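Local coordinates for protein cystathionine beta-lyases/cystathionine gamma-synthases (Corynebacterium glutamicum, PDB 5X5H) that probably makes cystathionine from O-succinylhomoserine and cysteine in methionine biosynthesis, with pyridoxal 5'-phosphate as cofactor, at residues I100-D105 with G109-I114; Y125-T130 with S354-P359; S131-V136 with A166-G171; V149-N154 with T160-V165. All blocks are in the same frame, centred on the assembly; numbering follows the deposited sequence.

From the N terminus, interaction 1 comes first and closes a short loop from strand 99-103 into helix 108-118. Only then does interaction 2 open, on the neighbouring strand 124-128, and it spans more than two hundred residues to the loop before strand 362-366. Interaction 3 nests inside it, pairing helix 133-139 with the chain around 166-171. Interaction 4 lies inside interaction 3 in turn, closing strand 144-150 onto helix 162-167. Interactions 1, 2 and 4 draw on strands of one seven-stranded sheet, while interactions 3 and 4 share helix 162-167. Bonds between Asp105 and Thr153 and between Thr130 and Thr160 link interaction 4 to interactions 1 and 2.

Interaction 1: residues I100-D105 with G109-I114; sequences IVLGND and GTYRLI
Ile100 and Leu102 of strand 100-103 face helix 109-114, whose axis passes 10.4 Å from the strand axis and runs back against it at 151° between the N-to-C directions. This is the first half of the beta-alpha-beta unit made by strand 99-103, helix 108-118 and strand 124-128. Ile114 receives both strand residues. Ile100 meets it tip to tip, CD1 lying 4.0 Å from Ile114 CG1 and almost as near CG2. Leu102 reaches the far end of the same side chain, its CD1 3.8 Å from Ile114 CD1. The other leucine methyl takes a different partner: Leu102 CD2 comes in the plane of the Tyr111 ring at its edge, 4.0 Å from CD1 of the tyrosine, and the two side chains cross at about a right angle. Leu102 can serve both because its CG stands anti to the backbone N (chi1 174°), which carries the fork out toward the helix. Thr110 CG2 adds a looser touch at 4.5 Å from Leu102 CD1, and the Thr110 side chain is about 5 Å, nearest atoms, from the bound pyridoxal phosphate. Around this cluster Trp148 of strand 144-150 lies against Leu102 and Thr110, while Phe90 and Tyr125 pack on Ile114. No hydrogen bond joins the two segments. Helix and strand thus meet in a buried, purely apolar contact of aliphatic groups with one another and with one ring edge.

Interaction 2: residues Y125-T130 with S354-P359; sequences YTVVDT and SQLEVP
Val127 meets Leu356 and Gln355 where strand 124-128, outermost in this chain's seven-stranded cofactor-binding sheet, faces a type I beta turn running from Ser354 to Glu357. The turn belongs to the loop between strands 339-341 and 362-366 of the second, five-stranded sheet, so the contact brings together the two sheet regions of this fold type I enzyme of the trans-sulfuration family. A single methyl does the touching on the strand side. Val127 CG1 lies 4.1 Å from Leu356 CD1, the two side chains crossing obliquely, and 4.4 Å from Gln355 CB. With CG1 anti to the backbone N (chi1 166°), Val127 presents this branch to the turn, while its CG2 sits in plane at the edge of the Tyr125 ring. Little surface is buried, about 90 Å² in all, and the two segments form no hydrogen bond with each other. The surroundings set both partners in place: Leu102 and Asn104 touch Val127, and Tyr111 of helix 108-118 lies against Ser354 and Leu356. Strand 124-128 is itself held by backbone bonds to Ile100 and Leu102. The turn is closed by Glu357 N, which donates to Ser354 O at 3.1 Å. Ser354 OG in turn binds Ala351 O and accepts from the backbone two residues on, an ST turn with Leu356 N 2.9 Å from Ser354 OG and an N-H...O angle of 139°.

Interaction 3: residues S131-V136 with A166-G171; sequences SVVEEV and AKLTEG
Two successive crossover connections of the large sheet meet where Val133 and Val136 of helix 133-139 receive Leu168, near the C-terminal end of helix 162-167. Leu168 points toward helix 133-139, and its CD1 methyl carries most of the contact. That methyl is 3.8 Å from Val133 CG1 and 3.8 Å from Val136 CG1, so it rests between residues three apart on the helix. It also comes within 3.8 Å of Val133 O, a packing contact with the helix backbone. The second leucine methyl, CD2, stays near Val133 at 4.1 Å from CG1. In both valines CG1 is anti to the backbone N (chi1 178° in Val133), which turns matching branches to the leucine. The chain carrying Leu168 is shaped by a type I beta turn from Lys167 to Glu170, closed by Glu170 N on Lys167 O at 3.2 Å. Just before it, Ala166 O accepts from Thr169 N at 3.0 Å and also from Thr169 OG1 at 2.8 Å, the hydroxyl lying in the carbonyl plane at a C=O...O angle of 153°. Glu135 OE1 accepts from Asp129 N, tying helix 133-139 to the chain that leads out of strand 124-128. Both segments lie over strand 144-150, where Val136 and Thr169 touch Ile147. Val136 also packs on Val128 of strand 124-128, and Leu168 on Ile140 beyond helix 133-139.

Interaction 4: residues V149-N154 with T160-V165; sequences VETPTN and TDIEAV. With PLP (pyridoxal-5'-phosphate), chain B.
The chain leaving strand 144-150 lines the pyridoxal phosphate pocket with Glu150 and Asn154, while its Val149 and Thr151 pack against the chain entering helix 162-167, the next step of a beta-alpha-beta unit. Thr160 is gripped from several sides. Its backbone N donates to Thr151 OG1 at 3.0 Å in a nearly straight bond (164°), with that hydroxyl turned anti to its own backbone N (chi1 -176°), where it meets the N-H. Val149 meets Thr160 tip to tip, CG1 3.7 Å from Thr160 CB, and Thr151 CG2 touches Ile162 CD1 at 3.8 Å. One water ties the two segments, donating to Glu150 O and hydrogen-bonded to Thr160 OG1, a hydroxyl that also binds Thr130 OG1. Asp161 caps the helix, its OD1 accepting from Ala164 N at 3.1 Å from above the carboxylate plane, while OD2 forms a salt bridge with Lys297. Toward the cofactor, past the cis peptide before Pro152, Asn154 N donates to Glu150 OE1 at 3.0 Å, and Glu150 OE2 is bonded to Tyr107 N. Asn154 ND2 makes a weak bond to the cofactor's O3 at 3.1 Å, while Asn154 OD1 is bonded to Arg364 NH1. The chemistry is therefore divided: threonine hydroxyls, a water and small apolar groups fix the loop to the helix start, and Glu150 holds the backbone of Asn154, whose amide reaches the pyridine ring's phenolic oxygen.

Interaction 1: residues I100-D105 with G109-I114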
loop_
_atom_site.group_PDB
_atom_site.type_symbol
_atom_site.label_atom_id
_atom_site.label_comp_id
_atom_site.label_asym_id
_atom_site.label_seq_id
_atom_site.Cartn_x
_atom_site.Cartn_y
_atom_site.Cartn_z
ATOM N N ILE A 100 -11.933 23.383 -31.179
ATOM C CA ILE A 100 -11.688 21.936 -31.249
ATOM C C ILE A 100 -12.591 21.201 -32.279
ATOM O O ILE A 100 -13.843 21.497 -32.258
ATOM C CB ILE A 100 -12.039 21.264 -29.910
ATOM C CG1 ILE A 100 -11.498 21.953 -28.755
ATOM C CG2 ILE A 100 -11.620 19.766 -29.949
ATOM C CD1 ILE A 100 -12.095 21.453 -27.459
ATOM N N VAL A 101 -12.063 20.302 -33.032
ATOM C CA VAL A 101 -12.825 19.342 -33.832
ATOM C C VAL A 101 -12.835 18.035 -33.015
ATOM O O VAL A 101 -11.734 17.518 -32.660
ATOM C CB VAL A 101 -12.243 19.140 -35.204
ATOM C CG1 VAL A 101 -13.036 18.091 -35.986
ATOM C CG2 VAL A 101 -12.232 20.473 -35.973
ATOM N N LEU A 102 -14.018 17.501 -32.712
ATOM C CA LEU A 102 -14.257 16.299 -31.932
ATOM C C LEU A 102 -15.090 15.336 -32.720
ATOM O O LEU A 102 -15.872 15.725 -33.573
ATOM C CB LEU A 102 -15.098 16.714 -30.648
ATOM C CG LEU A 102 -15.666 15.728 -29.648
ATOM C CD1 LEU A 102 -14.428 15.276 -28.830
ATOM C CD2 LEU A 102 -16.763 16.216 -28.721
ATOM N N GLY A 103 -14.928 14.033 -32.458
ATOM C CA GLY A 103 -15.750 13.054 -33.090
ATOM C C GLY A 103 -17.130 12.898 -32.525
ATOM O O GLY A 103 -17.511 13.471 -31.504
ATOM N N ASN A 104 -17.939 12.102 -33.291
ATOM C CA ASN A 104 -19.356 11.835 -32.953
ATOM C C ASN A 104 -19.595 10.593 -32.160
ATOM O O ASN A 104 -20.750 10.088 -32.119
ATOM C CB ASN A 104 -20.354 11.849 -34.222
ATOM C CG ASN A 104 -20.112 10.733 -35.203
ATOM O OD1 ASN A 104 -19.324 9.817 -35.007
ATOM N ND2 ASN A 104 -20.770 10.857 -36.348
ATOM N N ASP A 105 -18.539 9.951 -31.672
ATOM C CA ASP A 105 -18.690 8.803 -30.776
ATOM C C ASP A 105 -17.503 8.883 -29.879
ATOM O O ASP A 105 -16.355 8.839 -30.412
ATOM C CB ASP A 105 -18.755 7.429 -31.525
ATOM C CG ASP A 105 -19.307 6.272 -30.579
ATOM O OD1 ASP A 105 -20.514 6.309 -30.167
ATOM O OD2 ASP A 105 -18.584 5.359 -30.194
ATOM N N GLY A 109 -17.324 11.408 -20.856
ATOM C CA GLY A 109 -16.613 12.342 -20.027
ATOM C C GLY A 109 -15.783 13.409 -20.801
ATOM O O GLY A 109 -15.727 14.542 -20.398
ATOM N N THR A 110 -15.183 13.048 -21.920
ATOM C CA THR A 110 -14.497 13.938 -22.791
ATOM C C THR A 110 -15.452 15.059 -23.337
ATOM O O THR A 110 -15.170 16.258 -23.324
ATOM C CB THR A 110 -13.767 13.254 -23.941
ATOM O OG1 THR A 110 -12.955 12.200 -23.385
ATOM C CG2 THR A 110 -12.985 14.210 -24.717
ATOM N N TYR A 111 -16.562 14.538 -23.831
ATOM C CA TYR A 111 -17.591 15.421 -24.333
ATOM C C TYR A 111 -18.146 16.397 -23.262
ATOM O O TYR A 111 -18.211 17.597 -23.525
ATOM C CB TYR A 111 -18.807 14.557 -24.887
ATOM C CG TYR A 111 -20.032 15.481 -25.239
ATOM C CD1 TYR A 111 -19.941 16.291 -26.321
ATOM C CD2 TYR A 111 -21.096 15.561 -24.386
ATOM C CE1 TYR A 111 -20.998 17.216 -26.590
ATOM C CE2 TYR A 111 -22.124 16.454 -24.656
ATOM C CZ TYR A 111 -22.051 17.201 -25.751
ATOM O OH TYR A 111 -23.132 18.150 -25.953
ATOM N N ARG A 112 -18.402 15.910 -22.074
ATOM C CA ARG A 112 -18.909 16.694 -20.967
ATOM C C ARG A 112 -17.898 17.752 -20.615
ATOM O O ARG A 112 -18.226 18.909 -20.384
ATOM C CB ARG A 112 -19.295 15.858 -19.774
ATOM C CG ARG A 112 -19.748 16.638 -18.529
ATOM C CD ARG A 112 -20.164 15.708 -17.416
ATOM N NE ARG A 112 -19.223 14.553 -17.421
ATOM C CZ ARG A 112 -18.682 13.932 -16.370
ATOM N NH1 ARG A 112 -18.930 14.301 -15.106
ATOM N NH2 ARG A 112 -17.859 12.917 -16.586
ATOM N N LEU A 113 -16.635 17.388 -20.592
ATOM C CA LEU A 113 -15.626 18.402 -20.279
ATOM C C LEU A 113 -15.601 19.519 -21.274
ATOM O O LEU A 113 -15.548 20.684 -20.886
ATOM C CB LEU A 113 -14.227 17.716 -20.219
ATOM C CG LEU A 113 -13.014 18.581 -19.758
ATOM C CD1 LEU A 113 -13.190 19.187 -18.413
ATOM C CD2 LEU A 113 -11.728 17.734 -19.821
ATOM N N ILE A 114 -15.618 19.200 -22.555
ATOM C CA ILE A 114 -15.657 20.255 -23.586
ATOM C C ILE A 114 -16.936 21.116 -23.480
ATOM O O ILE A 114 -16.874 22.328 -23.453
ATOM C CB ILE A 114 -15.555 19.622 -24.951
ATOM C CG1 ILE A 114 -14.165 18.952 -25.098
ATOM C CG2 ILE A 114 -15.862 20.742 -25.987
ATOM C CD1 ILE A 114 -14.067 18.010 -26.273
#

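Interaction 2: residues Y125-T130 with S354-P359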
loop_
_atom_site.group_PDB
_atom_site.type_symbol
_atom_site.label_atom_id
_atom_site.label_comp_id
_atom_site.label_asym_id
_atom_site.label_seq_id
_atom_site.Cartn_x
_atom_site.Cartn_y
_atom_site.Cartn_z
ATOM N N TYR A 125 -16.318 24.426 -30.243
ATOM C CA TYR A 125 -16.082 23.164 -30.860
ATOM C C TYR A 125 -17.070 22.809 -31.971
ATOM O O TYR A 125 -18.182 23.379 -32.024
ATOM C CB TYR A 125 -16.062 22.080 -29.814
ATOM C CG TYR A 125 -17.447 21.713 -29.210
ATOM C CD1 TYR A 125 -18.016 22.433 -28.191
ATOM C CD2 TYR A 125 -18.132 20.636 -29.681
ATOM C CE1 TYR A 125 -19.270 22.087 -27.639
ATOM C CE2 TYR A 125 -19.349 20.285 -29.111
ATOM C CZ TYR A 125 -19.904 21.024 -28.137
ATOM O OH TYR A 125 -21.078 20.662 -27.594
ATOM N N THR A 126 -16.663 21.811 -32.745
ATOM C CA THR A 126 -17.537 21.231 -33.792
ATOM C C THR A 126 -17.404 19.697 -33.668
ATOM O O THR A 126 -16.315 19.174 -33.612
ATOM C CB THR A 126 -17.113 21.686 -35.167
ATOM O OG1 THR A 126 -17.284 23.092 -35.220
ATOM C CG2 THR A 126 -17.981 21.099 -36.317
ATOM N N VAL A 127 -18.538 18.974 -33.730
ATOM C CA VAL A 127 -18.579 17.538 -33.815
ATOM C C VAL A 127 -18.684 17.071 -35.250
ATOM O O VAL A 127 -19.547 17.655 -35.952
ATOM C CB VAL A 127 -19.735 16.937 -32.993
ATOM C CG1 VAL A 127 -19.975 15.452 -33.359
ATOM C CG2 VAL A 127 -19.518 17.211 -31.510
ATOM N N VAL A 128 -17.927 16.051 -35.638
ATOM C CA VAL A 128 -17.916 15.501 -36.949
ATOM C C VAL A 128 -17.813 13.976 -36.860
ATOM O O VAL A 128 -17.501 13.445 -35.800
ATOM C CB VAL A 128 -16.754 15.981 -37.831
ATOM C CG1 VAL A 128 -16.714 17.515 -37.909
ATOM C CG2 VAL A 128 -15.400 15.514 -37.334
ATOM N N ASP A 129 -18.072 13.319 -37.921
ATOM C CA ASP A 129 -17.717 11.908 -38.035
ATOM C C ASP A 129 -16.305 11.795 -38.471
ATOM O O ASP A 129 -15.942 11.967 -39.615
ATOM C CB ASP A 129 -18.720 11.215 -38.981
ATOM C CG ASP A 129 -18.425 9.717 -39.163
ATOM O OD1 ASP A 129 -17.460 9.158 -38.570
ATOM O OD2 ASP A 129 -19.237 9.098 -39.916
ATOM N N THR A 130 -15.394 11.484 -37.508
ATOM C CA THR A 130 -13.968 11.414 -37.842
ATOM C C THR A 130 -13.495 10.284 -38.718
ATOM O O THR A 130 -12.387 10.326 -39.269
ATOM C CB THR A 130 -12.981 11.526 -36.632
ATOM O OG1 THR A 130 -13.270 10.454 -35.762
ATOM C CG2 THR A 130 -13.186 12.766 -35.840
ATOM N N SER A 354 -26.953 14.913 -27.398
ATOM C CA SER A 354 -25.935 15.351 -28.302
ATOM C C SER A 354 -25.848 14.423 -29.519
ATOM O O SER A 354 -26.430 13.310 -29.453
ATOM C CB SER A 354 -24.616 15.386 -27.490
ATOM O OG SER A 354 -23.969 14.075 -27.517
ATOM N N GLN A 355 -25.060 14.727 -30.549
ATOM C CA GLN A 355 -24.863 13.717 -31.633
ATOM C C GLN A 355 -24.139 12.458 -31.060
ATOM O O GLN A 355 -24.115 11.437 -31.687
ATOM C CB GLN A 355 -24.122 14.196 -32.914
ATOM C CG GLN A 355 -24.394 13.400 -34.299
ATOM C CD GLN A 355 -24.966 11.909 -34.270
ATOM O OE1 GLN A 355 -26.181 11.697 -34.099
ATOM N NE2 GLN A 355 -24.101 10.907 -34.478
ATOM N N LEU A 356 -23.521 12.548 -29.905
ATOM C CA LEU A 356 -22.785 11.356 -29.346
ATOM C C LEU A 356 -23.698 10.375 -28.634
ATOM O O LEU A 356 -23.201 9.406 -28.019
ATOM C CB LEU A 356 -21.719 11.805 -28.329
ATOM C CG LEU A 356 -20.463 12.247 -29.033
ATOM C CD1 LEU A 356 -20.737 13.514 -29.799
ATOM C CD2 LEU A 356 -19.426 12.470 -27.957
ATOM N N GLU A 357 -25.022 10.624 -28.609
ATOM C CA GLU A 357 -25.908 9.846 -27.792
ATOM C C GLU A 357 -25.944 8.440 -28.329
ATOM O O GLU A 357 -26.008 8.252 -29.565
ATOM C CB GLU A 357 -27.327 10.470 -27.806
ATOM C CG GLU A 357 -28.365 9.631 -27.100
ATOM C CD GLU A 357 -29.788 10.206 -26.968
ATOM O OE1 GLU A 357 -30.027 11.441 -27.018
ATOM O OE2 GLU A 357 -30.653 9.327 -26.798
ATOM N N VAL A 358 -25.926 7.462 -27.443
ATOM C CA VAL A 358 -25.725 6.037 -27.828
ATOM C C VAL A 358 -27.063 5.333 -27.914
ATOM O O VAL A 358 -27.883 5.538 -27.063
ATOM C CB VAL A 358 -24.914 5.382 -26.666
ATOM C CG1 VAL A 358 -24.655 3.895 -27.007
ATOM C CG2 VAL A 358 -23.579 6.079 -26.558
ATOM N N PRO A 359 -27.286 4.475 -28.913
ATOM C CA PRO A 359 -28.517 3.693 -28.992
ATOM C C PRO A 359 -28.897 2.937 -27.737
ATOM O O PRO A 359 -28.039 2.274 -27.054
ATOM C CB PRO A 359 -28.321 2.718 -30.100
ATOM C CG PRO A 359 -27.073 3.146 -30.736
ATOM C CD PRO A 359 -26.399 4.197 -30.020
#

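Interaction 3: residues S131-V136 with A166-G171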
loop_
_atom_site.group_PDB
_atom_site.type_symbol
_atom_site.label_atom_id
_atom_site.label_comp_id
_atom_site.label_asym_id
_atom_site.label_seq_id
_atom_site.Cartn_x
_atom_site.Cartn_y
_atom_site.Cartn_z
ATOM N N SER A 131 -14.388 9.278 -38.934
ATOM C CA SER A 131 -14.150 8.248 -39.910
ATOM C C SER A 131 -14.254 8.733 -41.347
ATOM O O SER A 131 -13.847 8.018 -42.247
ATOM C CB SER A 131 -15.169 7.182 -39.701
ATOM O OG SER A 131 -15.181 6.605 -38.362
ATOM N N VAL A 132 -14.833 9.931 -41.566
ATOM C CA VAL A 132 -14.928 10.553 -42.893
ATOM C C VAL A 132 -13.894 11.675 -42.920
ATOM O O VAL A 132 -14.169 12.745 -42.327
ATOM C CB VAL A 132 -16.319 11.103 -43.139
ATOM C CG1 VAL A 132 -16.477 11.533 -44.626
ATOM C CG2 VAL A 132 -17.379 10.050 -42.856
ATOM N N VAL A 133 -12.788 11.411 -43.619
ATOM C CA VAL A 133 -11.681 12.373 -43.621
ATOM C C VAL A 133 -12.152 13.719 -44.142
ATOM O O VAL A 133 -11.807 14.757 -43.571
ATOM C CB VAL A 133 -10.483 11.860 -44.376
ATOM C CG1 VAL A 133 -9.363 12.882 -44.412
ATOM C CG2 VAL A 133 -9.990 10.530 -43.832
ATOM N N GLU A 134 -12.979 13.763 -45.208
ATOM C CA GLU A 134 -13.463 15.036 -45.692
ATOM C C GLU A 134 -14.293 15.846 -44.705
ATOM O O GLU A 134 -14.276 17.088 -44.678
ATOM C CB GLU A 134 -14.251 14.815 -47.011
ATOM C CG GLU A 134 -13.344 14.437 -48.162
ATOM C CD GLU A 134 -12.284 15.500 -48.535
ATOM O OE1 GLU A 134 -12.533 16.727 -48.463
ATOM O OE2 GLU A 134 -11.159 15.067 -48.882
ATOM N N GLU A 135 -15.006 15.204 -43.811
ATOM C CA GLU A 135 -15.762 15.905 -42.799
ATOM C C GLU A 135 -14.820 16.605 -41.814
ATOM O O GLU A 135 -15.088 17.695 -41.330
ATOM C CB GLU A 135 -16.737 15.043 -41.966
ATOM C CG GLU A 135 -18.044 14.667 -42.657
ATOM C CD GLU A 135 -19.015 13.998 -41.717
ATOM O OE1 GLU A 135 -19.187 14.290 -40.476
ATOM O OE2 GLU A 135 -19.591 13.079 -42.286
ATOM N N VAL A 136 -13.759 15.875 -41.423
ATOM C CA VAL A 136 -12.744 16.513 -40.533
ATOM C C VAL A 136 -12.136 17.744 -41.274
ATOM O O VAL A 136 -12.061 18.830 -40.677
ATOM C CB VAL A 136 -11.659 15.503 -40.117
ATOM C CG1 VAL A 136 -10.606 16.125 -39.212
ATOM C CG2 VAL A 136 -12.314 14.365 -39.397
ATOM N N ALA A 166 -3.917 13.067 -39.571
ATOM C CA ALA A 166 -2.681 13.836 -39.290
ATOM C C ALA A 166 -2.243 14.688 -40.487
ATOM O O ALA A 166 -1.841 15.826 -40.283
ATOM C CB ALA A 166 -1.589 12.914 -38.903
ATOM N N LYS A 167 -2.307 14.103 -41.688
ATOM C CA LYS A 167 -1.986 14.891 -42.902
ATOM C C LYS A 167 -2.791 16.168 -43.009
ATOM O O LYS A 167 -2.314 17.218 -43.509
ATOM C CB LYS A 167 -2.188 14.081 -44.184
ATOM C CG LYS A 167 -1.155 12.979 -44.409
ATOM C CD LYS A 167 -1.446 12.200 -45.741
ATOM C CE LYS A 167 -0.731 10.855 -45.921
ATOM N NZ LYS A 167 0.667 10.934 -45.414
ATOM N N LEU A 168 -4.061 16.161 -42.581
ATOM C CA LEU A 168 -4.862 17.395 -42.565
ATOM C C LEU A 168 -4.352 18.565 -41.736
ATOM O O LEU A 168 -4.763 19.709 -41.883
ATOM C CB LEU A 168 -6.310 17.164 -42.114
ATOM C CG LEU A 168 -7.034 16.082 -42.876
ATOM C CD1 LEU A 168 -8.407 15.899 -42.295
ATOM C CD2 LEU A 168 -7.175 16.382 -44.392
ATOM N N THR A 169 -3.521 18.251 -40.726
ATOM C CA THR A 169 -3.006 19.318 -39.907
ATOM C C THR A 169 -1.798 20.066 -40.518
ATOM O O THR A 169 -1.475 21.144 -40.017
ATOM C CB THR A 169 -2.541 18.798 -38.503
ATOM O OG1 THR A 169 -1.364 18.007 -38.651
ATOM C CG2 THR A 169 -3.706 18.086 -37.806
ATOM N N GLU A 170 -1.228 19.543 -41.595
ATOM C CA GLU A 170 -0.108 20.266 -42.322
ATOM C C GLU A 170 -0.633 21.582 -42.848
ATOM O O GLU A 170 -1.748 21.663 -43.381
ATOM C CB GLU A 170 0.501 19.388 -43.411
ATOM C CG GLU A 170 1.112 18.112 -42.843
ATOM C CD GLU A 170 1.611 17.158 -43.907
ATOM O OE1 GLU A 170 2.190 16.116 -43.565
ATOM O OE2 GLU A 170 1.422 17.449 -45.103
ATOM N N GLY A 171 0.119 22.675 -42.624
ATOM C CA GLY A 171 -0.277 24.029 -43.025
ATOM C C GLY A 171 -1.234 24.699 -42.115
ATOM O O GLY A 171 -1.888 25.685 -42.457
#

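Interaction 4: residues V149-N154 with T160-V165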
loop_
_atom_site.group_PDB
_atom_site.type_symbol
_atom_site.label_atom_id
_atom_site.label_comp_id
_atom_site.label_asym_id
_atom_site.label_seq_id
_atom_site.Cartn_x
_atom_site.Cartn_y
_atom_site.Cartn_z
ATOM N N VAL A 149 -9.206 12.698 -31.492
ATOM C CA VAL A 149 -9.632 11.455 -32.107
ATOM C C VAL A 149 -9.594 10.335 -31.055
ATOM O O VAL A 149 -8.528 10.188 -30.394
ATOM C CB VAL A 149 -8.754 11.117 -33.320
ATOM C CG1 VAL A 149 -8.907 9.668 -33.766
ATOM C CG2 VAL A 149 -9.124 12.107 -34.490
ATOM N N GLU A 150 -10.587 9.504 -30.938
ATOM C CA GLU A 150 -10.530 8.242 -30.233
ATOM C C GLU A 150 -10.646 7.182 -31.260
ATOM O O GLU A 150 -11.579 7.228 -32.080
ATOM C CB GLU A 150 -11.698 7.977 -29.345
ATOM C CG GLU A 150 -11.731 8.607 -28.116
ATOM C CD GLU A 150 -12.980 8.268 -27.320
ATOM O OE1 GLU A 150 -13.627 7.198 -27.411
ATOM O OE2 GLU A 150 -13.274 9.093 -26.479
ATOM N N THR A 151 -9.818 6.137 -31.311
ATOM C CA THR A 151 -10.032 5.038 -32.224
ATOM C C THR A 151 -9.435 3.753 -31.661
ATOM O O THR A 151 -8.246 3.740 -31.325
ATOM C CB THR A 151 -9.490 5.385 -33.624
ATOM O OG1 THR A 151 -9.778 4.327 -34.540
ATOM C CG2 THR A 151 -8.022 5.653 -33.750
ATOM N N PRO A 152 -10.239 2.694 -31.490
ATOM C CA PRO A 152 -11.673 2.637 -31.680
ATOM C C PRO A 152 -12.391 3.504 -30.705
ATOM O O PRO A 152 -11.927 3.682 -29.543
ATOM C CB PRO A 152 -12.012 1.156 -31.430
ATOM C CG PRO A 152 -10.690 0.393 -31.606
ATOM C CD PRO A 152 -9.651 1.397 -31.069
ATOM N N THR A 153 -13.541 4.017 -31.094
ATOM C CA THR A 153 -14.324 4.864 -30.189
ATOM C C THR A 153 -15.065 4.155 -29.098
ATOM O O THR A 153 -15.381 2.921 -29.211
ATOM C CB THR A 153 -15.388 5.726 -30.956
ATOM O OG1 THR A 153 -16.370 4.826 -31.523
ATOM C CG2 THR A 153 -14.799 6.521 -32.030
ATOM N N ASN A 154 -15.377 4.840 -27.975
ATOM C CA ASN A 154 -16.086 4.242 -26.868
ATOM C C ASN A 154 -17.470 4.813 -26.940
ATOM O O ASN A 154 -17.583 6.069 -26.769
ATOM C CB ASN A 154 -15.409 4.810 -25.570
ATOM C CG ASN A 154 -16.031 4.337 -24.313
ATOM O OD1 ASN A 154 -17.061 3.638 -24.301
ATOM N ND2 ASN A 154 -15.332 4.618 -23.155
ATOM N N THR A 160 -10.953 5.645 -37.003
ATOM C CA THR A 160 -10.454 6.792 -37.728
ATOM C C THR A 160 -9.139 6.485 -38.297
ATOM O O THR A 160 -8.248 5.919 -37.600
ATOM C CB THR A 160 -10.301 7.968 -36.741
ATOM O OG1 THR A 160 -11.586 8.365 -36.295
ATOM C CG2 THR A 160 -9.696 9.210 -37.378
ATOM N N ASP A 161 -8.832 6.938 -39.529
ATOM C CA ASP A 161 -7.579 6.775 -40.169
ATOM C C ASP A 161 -6.617 7.836 -39.648
ATOM O O ASP A 161 -6.663 9.007 -40.031
ATOM C CB ASP A 161 -7.766 6.916 -41.716
ATOM C CG ASP A 161 -6.549 6.595 -42.488
ATOM O OD1 ASP A 161 -5.395 6.805 -42.078
ATOM O OD2 ASP A 161 -6.752 6.153 -43.719
ATOM N N ILE A 162 -5.772 7.386 -38.685
ATOM C CA ILE A 162 -4.928 8.373 -37.968
ATOM C C ILE A 162 -3.989 9.139 -38.939
ATOM O O ILE A 162 -3.873 10.360 -38.822
ATOM C CB ILE A 162 -4.122 7.668 -36.862
ATOM C CG1 ILE A 162 -5.049 7.120 -35.793
ATOM C CG2 ILE A 162 -3.169 8.652 -36.182
ATOM C CD1 ILE A 162 -4.442 6.048 -34.909
ATOM N N GLU A 163 -3.332 8.425 -39.826
ATOM C CA GLU A 163 -2.326 9.013 -40.736
ATOM C C GLU A 163 -3.064 10.017 -41.623
ATOM O O GLU A 163 -2.561 11.110 -41.879
ATOM C CB GLU A 163 -1.637 7.909 -41.532
ATOM C CG GLU A 163 -0.516 8.478 -42.404
ATOM C CD GLU A 163 0.213 7.410 -43.199
ATOM O OE1 GLU A 163 0.039 6.200 -42.939
ATOM O OE2 GLU A 163 1.027 7.794 -44.035
ATOM N N ALA A 164 -4.255 9.665 -42.108
ATOM C CA ALA A 164 -4.952 10.559 -42.956
ATOM C C ALA A 164 -5.386 11.846 -42.283
ATOM O O ALA A 164 -5.298 12.914 -42.862
ATOM C CB ALA A 164 -6.163 9.911 -43.564
ATOM N N VAL A 165 -5.900 11.775 -41.039
ATOM C CA VAL A 165 -6.237 12.912 -40.314
ATOM C C VAL A 165 -5.025 13.725 -39.919
ATOM O O VAL A 165 -5.105 14.937 -40.004
ATOM C CB VAL A 165 -7.130 12.526 -39.068
ATOM C CG1 VAL A 165 -7.260 13.672 -38.128
ATOM C CG2 VAL A 165 -8.458 11.908 -39.534
HETATM N N1 PLP B . -11.004 7.944 -22.554
HETATM C C2 PLP B . -11.578 6.775 -22.742
HETATM C C2A PLP B . -11.569 6.235 -24.132
HETATM C C3 PLP B . -11.987 6.043 -21.678
HETATM O O3 PLP B . -12.566 4.801 -21.810
HETATM C C4 PLP B . -11.896 6.536 -20.365
HETATM C C4A PLP B . -12.372 5.722 -19.232
HETATM C C5 PLP B . -11.433 7.861 -20.185
HETATM C C6 PLP B . -10.986 8.506 -21.326
HETATM C C5A PLP B . -11.394 8.577 -18.837
HETATM O O4P PLP B . -10.344 8.031 -17.969
HETATM P P PLP B . -10.530 8.026 -16.395
HETATM O O1P PLP B . -11.788 7.238 -16.089
HETATM O O2P PLP B . -9.220 7.375 -15.999
HETATM O O3P PLP B . -10.603 9.481 -15.926
HETATM O O HOH W 1 -12.780 6.756 -34.516
#